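Local coordinates for STM4351 (Salmonella enterica, PDB 2Y7I), which binds arginine with high specificity in the periplasm as a solute-binding protein of family 3, probably delivering it for uptake, at residues K113-L127 against N151-A163. Residues are numbered along the deposited sequence; the frame is centred on the assembly and turned at random.
Sequences KKVGLENGTTHQRYL and NNRLEGVFGDVAA. With ARG (arginine), chain C; ACT (acetate ion), chain G.
G116 and F158 lock strands 114-118 and 156-160 side by side in parallel: F158 N donates to G116 O at 2.9 Å, and G116 N to G156 O at 2.8 Å. One step earlier K114 O takes a 2.8 Å bond from E155 N and a weaker one from G156 N. L154 CD1 lies 3.7 Å from G116 CA, so the leucine methyl rests directly on the bare glycine backbone.

Apolar contact gathers on F158. With CG anti to the backbone N (chi1 -179°), the ring points toward helix 122-130, where L127 CG approaches CD2 and L127 CD2 lies over one face; nearer the backbone, V115 CG1 packs on the F158 CB. Y126 touches rim to rim, its CD2 3.5 Å from F158 CZ, the planes inclined at 43°. H123 turns its ring edge toward the F158 face in an edge-to-face pair with planes at 72°.

The H123 imidazole is itself sandwiched: G159 CA makes a CH-pi contact over the centre of one face, 3.7 Å from the centroid, while T122 OG1 lies over the opposite face. Its NE2 donates in the ring plane to D160 OD2 at 3.1 Å, arriving from above the carboxylate plane, and ND1 is bonded to Y187 OH; bonds at both nitrogens fix the ring's rotation. D160 OD2 also receives the amino group of the bound arginine and Y16 OH, a threefold grip that probably stabilises its negative charge.

At the end of strand 114-118, E118 OE1 accepts from the guanidinium NH1 of the bound arginine, and at the start of helix 122-130 T122 N donates to its carboxylate, while T121 OG1 caps the helix through Q124 N. Two successive beta-alpha-beta units, passing through strand 135-139, bring 156-160 back beside 114-118, with the ligand at the C-terminal ends of these two strands, consistent with the type II periplasmic binding protein fold.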
# COMPACT_ATOMS: atom_id res chain seq x y z
N LYS A 113 -15.86 -25.48 27.46
CA LYS A 113 -14.40 -25.56 27.49
C LYS A 113 -13.79 -24.18 27.67
O LYS A 113 -14.48 -23.16 27.52
CB LYS A 113 -13.86 -26.26 26.23
CG LYS A 113 -14.47 -27.66 25.93
CD LYS A 113 -14.09 -28.70 26.98
CE LYS A 113 -14.69 -30.06 26.63
NZ LYS A 113 -14.44 -31.05 27.69
N LYS A 114 -12.51 -24.16 28.00
CA LYS A 114 -11.77 -22.93 28.25
C LYS A 114 -10.99 -22.50 27.03
O LYS A 114 -10.20 -23.28 26.49
CB LYS A 114 -10.83 -23.09 29.45
CG LYS A 114 -11.53 -23.23 30.80
CD LYS A 114 -10.54 -23.45 31.94
CE LYS A 114 -11.23 -23.28 33.28
NZ LYS A 114 -10.26 -23.30 34.44
N VAL A 115 -11.22 -21.27 26.59
CA VAL A 115 -10.48 -20.69 25.48
C VAL A 115 -9.80 -19.39 25.92
O VAL A 115 -10.45 -18.46 26.41
CB VAL A 115 -11.37 -20.49 24.23
CG1 VAL A 115 -10.60 -19.77 23.13
CG2 VAL A 115 -11.86 -21.83 23.71
N GLY A 116 -8.48 -19.34 25.75
CA GLY A 116 -7.70 -18.17 26.14
C GLY A 116 -7.70 -17.10 25.07
O GLY A 116 -7.74 -17.40 23.87
N LEU A 117 -7.64 -15.85 25.50
CA LEU A 117 -7.62 -14.70 24.60
C LEU A 117 -7.08 -13.50 25.36
O LEU A 117 -6.88 -13.57 26.58
CB LEU A 117 -9.01 -14.41 24.02
CG LEU A 117 -10.20 -14.55 24.99
CD1 LEU A 117 -10.34 -13.35 25.93
CD2 LEU A 117 -11.50 -14.78 24.24
N GLU A 118 -6.83 -12.40 24.67
CA GLU A 118 -6.23 -11.22 25.31
C GLU A 118 -7.29 -10.23 25.77
O GLU A 118 -8.25 -9.98 25.05
CB GLU A 118 -5.29 -10.53 24.32
CG GLU A 118 -4.13 -9.76 24.91
CD GLU A 118 -3.07 -9.46 23.85
OE1 GLU A 118 -3.47 -9.05 22.76
OE2 GLU A 118 -1.86 -9.71 24.09
N ASN A 119 -7.09 -9.66 26.96
CA ASN A 119 -7.94 -8.59 27.50
C ASN A 119 -7.97 -7.42 26.54
O ASN A 119 -6.93 -7.06 25.99
CB ASN A 119 -7.40 -8.11 28.85
CG ASN A 119 -7.89 -8.93 30.00
OD1 ASN A 119 -9.09 -9.22 30.10
ND2 ASN A 119 -6.98 -9.31 30.90
N GLY A 120 -9.14 -6.81 26.36
CA GLY A 120 -9.26 -5.57 25.57
C GLY A 120 -9.42 -5.74 24.07
O GLY A 120 -9.57 -4.75 23.33
N THR A 121 -9.44 -7.00 23.61
CA THR A 121 -9.45 -7.30 22.17
C THR A 121 -10.85 -7.49 21.57
O THR A 121 -11.83 -7.73 22.28
CB THR A 121 -8.58 -8.55 21.82
OG1 THR A 121 -9.14 -9.72 22.42
CG2 THR A 121 -7.16 -8.35 22.29
N THR A 122 -10.90 -7.41 20.24
CA THR A 122 -12.07 -7.82 19.46
C THR A 122 -12.45 -9.26 19.80
O THR A 122 -13.63 -9.59 19.92
CB THR A 122 -11.74 -7.77 17.96
OG1 THR A 122 -10.49 -8.44 17.74
CG2 THR A 122 -11.59 -6.33 17.49
N HIS A 123 -11.44 -10.10 19.95
CA HIS A 123 -11.65 -11.52 20.21
C HIS A 123 -12.37 -11.75 21.52
O HIS A 123 -13.26 -12.60 21.60
CB HIS A 123 -10.32 -12.26 20.18
CG HIS A 123 -9.47 -11.90 19.01
ND1 HIS A 123 -9.90 -12.06 17.71
CD2 HIS A 123 -8.24 -11.33 18.94
CE1 HIS A 123 -8.96 -11.63 16.88
NE2 HIS A 123 -7.95 -11.18 17.60
N GLN A 124 -11.99 -10.98 22.54
CA GLN A 124 -12.64 -11.08 23.84
C GLN A 124 -14.11 -10.71 23.72
O GLN A 124 -14.98 -11.42 24.23
CB GLN A 124 -11.93 -10.19 24.86
CG GLN A 124 -12.63 -10.11 26.22
CD GLN A 124 -11.83 -9.31 27.23
OE1 GLN A 124 -11.56 -8.12 27.03
NE2 GLN A 124 -11.45 -9.96 28.33
N ARG A 125 -14.39 -9.60 23.03
CA ARG A 125 -15.76 -9.12 22.90
C ARG A 125 -16.61 -10.11 22.09
O ARG A 125 -17.73 -10.46 22.50
CB ARG A 125 -15.81 -7.72 22.28
CG ARG A 125 -17.17 -7.05 22.41
CD ARG A 125 -17.12 -5.57 22.01
NE ARG A 125 -17.07 -5.35 20.56
CZ ARG A 125 -18.14 -5.24 19.77
NH1 ARG A 125 -19.37 -5.35 20.28
NH2 ARG A 125 -17.99 -5.03 18.47
N TYR A 126 -16.06 -10.59 20.97
CA TYR A 126 -16.74 -11.60 20.17
C TYR A 126 -17.13 -12.84 20.97
O TYR A 126 -18.29 -13.24 20.93
CB TYR A 126 -15.96 -12.01 18.90
CG TYR A 126 -16.64 -13.16 18.19
CD1 TYR A 126 -17.77 -12.95 17.40
CD2 TYR A 126 -16.20 -14.46 18.37
CE1 TYR A 126 -18.43 -14.02 16.78
CE2 TYR A 126 -16.84 -15.53 17.77
CZ TYR A 126 -17.95 -15.30 16.98
OH TYR A 126 -18.58 -16.37 16.39
N LEU A 127 -16.16 -13.45 21.66
CA LEU A 127 -16.46 -14.68 22.42
C LEU A 127 -17.46 -14.45 23.53
O LEU A 127 -18.35 -15.28 23.76
CB LEU A 127 -15.21 -15.31 23.02
CG LEU A 127 -14.43 -16.45 22.37
CD1 LEU A 127 -13.97 -17.40 23.49
CD2 LEU A 127 -15.18 -17.25 21.29
N ASN A 151 0.17 -26.56 28.37
CA ASN A 151 0.10 -27.23 29.67
C ASN A 151 -1.29 -27.79 29.99
O ASN A 151 -1.56 -28.21 31.11
CB ASN A 151 0.52 -26.26 30.78
CG ASN A 151 2.03 -26.08 30.86
OD1 ASN A 151 2.53 -25.01 31.24
ND2 ASN A 151 2.77 -27.12 30.50
N ASN A 152 -2.17 -27.80 28.98
CA ASN A 152 -3.57 -28.27 29.11
C ASN A 152 -4.49 -27.51 30.07
O ASN A 152 -5.52 -28.05 30.51
CB ASN A 152 -3.63 -29.79 29.38
CG ASN A 152 -3.76 -30.59 28.11
OD1 ASN A 152 -2.79 -31.19 27.65
ND2 ASN A 152 -4.95 -30.58 27.51
N ARG A 153 -4.14 -26.27 30.39
CA ARG A 153 -5.02 -25.44 31.19
C ARG A 153 -6.13 -24.81 30.35
O ARG A 153 -7.13 -24.30 30.88
CB ARG A 153 -4.22 -24.36 31.92
CG ARG A 153 -3.66 -24.85 33.23
CD ARG A 153 -3.01 -23.72 34.01
NE ARG A 153 -3.38 -23.76 35.43
CZ ARG A 153 -4.27 -22.95 35.99
NH1 ARG A 153 -4.89 -22.03 35.26
NH2 ARG A 153 -4.54 -23.05 37.29
N LEU A 154 -5.95 -24.86 29.03
CA LEU A 154 -6.93 -24.36 28.09
C LEU A 154 -7.14 -25.38 27.00
O LEU A 154 -6.24 -26.19 26.74
CB LEU A 154 -6.45 -23.06 27.43
CG LEU A 154 -6.08 -21.86 28.30
CD1 LEU A 154 -5.40 -20.81 27.42
CD2 LEU A 154 -7.32 -21.28 28.98
N GLU A 155 -8.31 -25.35 26.37
CA GLU A 155 -8.55 -26.16 25.18
C GLU A 155 -8.24 -25.44 23.88
O GLU A 155 -7.99 -26.07 22.86
CB GLU A 155 -9.98 -26.72 25.17
CG GLU A 155 -10.19 -27.79 26.24
CD GLU A 155 -9.21 -28.94 26.10
OE1 GLU A 155 -9.43 -29.80 25.22
OE2 GLU A 155 -8.23 -29.00 26.87
N GLY A 156 -8.26 -24.11 23.92
CA GLY A 156 -7.93 -23.32 22.74
C GLY A 156 -7.41 -21.94 23.08
O GLY A 156 -7.45 -21.51 24.23
N VAL A 157 -6.88 -21.28 22.06
CA VAL A 157 -6.47 -19.87 22.15
C VAL A 157 -7.04 -19.22 20.90
O VAL A 157 -6.93 -19.77 19.81
CB VAL A 157 -4.93 -19.70 22.25
CG1 VAL A 157 -4.53 -18.22 22.07
CG2 VAL A 157 -4.41 -20.20 23.63
N PHE A 158 -7.69 -18.07 21.08
CA PHE A 158 -8.48 -17.41 20.03
C PHE A 158 -7.84 -16.06 19.72
O PHE A 158 -7.65 -15.24 20.63
CB PHE A 158 -9.92 -17.25 20.57
CG PHE A 158 -10.90 -16.61 19.63
CD1 PHE A 158 -11.09 -17.09 18.33
CD2 PHE A 158 -11.70 -15.56 20.08
CE1 PHE A 158 -12.04 -16.50 17.47
CE2 PHE A 158 -12.66 -14.97 19.24
CZ PHE A 158 -12.82 -15.44 17.93
N GLY A 159 -7.46 -15.85 18.46
CA GLY A 159 -6.78 -14.62 18.03
C GLY A 159 -6.73 -14.42 16.52
O GLY A 159 -7.42 -15.13 15.77
N ASP A 160 -5.91 -13.46 16.07
CA ASP A 160 -5.80 -13.18 14.63
C ASP A 160 -5.10 -14.32 13.91
O ASP A 160 -4.16 -14.91 14.43
CB ASP A 160 -5.09 -11.84 14.35
CG ASP A 160 -5.98 -10.63 14.65
OD1 ASP A 160 -6.84 -10.29 13.83
OD2 ASP A 160 -5.83 -10.02 15.72
N VAL A 161 -5.58 -14.63 12.70
CA VAL A 161 -5.04 -15.76 11.94
C VAL A 161 -3.53 -15.67 11.72
O VAL A 161 -2.85 -16.69 11.83
CB VAL A 161 -5.84 -16.05 10.62
CG1 VAL A 161 -5.80 -14.88 9.63
CG2 VAL A 161 -5.37 -17.35 9.98
N ALA A 162 -3.01 -14.47 11.45
CA ALA A 162 -1.57 -14.29 11.24
C ALA A 162 -0.76 -14.64 12.48
O ALA A 162 0.28 -15.30 12.39
CB ALA A 162 -1.26 -12.83 10.78
N ALA A 163 -1.25 -14.21 13.64
CA ALA A 163 -0.56 -14.43 14.90
C ALA A 163 -0.58 -15.91 15.28
O ALA A 163 0.45 -16.48 15.64
CB ALA A 163 -1.17 -13.59 16.01
N ARG C . -6.59 -7.43 16.31
CA ARG C . -7.11 -7.70 17.69
C ARG C . -7.77 -6.44 18.24
O ARG C . -8.23 -6.44 19.38
CB ARG C . -5.97 -8.16 18.63
CG ARG C . -4.77 -7.20 18.68
CD ARG C . -3.74 -7.61 19.73
NE ARG C . -2.49 -6.88 19.51
CZ ARG C . -1.39 -6.98 20.27
NH1 ARG C . -1.36 -7.79 21.33
NH2 ARG C . -0.33 -6.27 19.96
OXT ARG C . -7.83 -5.40 17.56
C ACT G . -13.86 -3.63 20.59
O ACT G . -13.50 -2.43 20.63
OXT ACT G . -14.80 -3.89 19.79
CH3 ACT G . -13.20 -4.68 21.43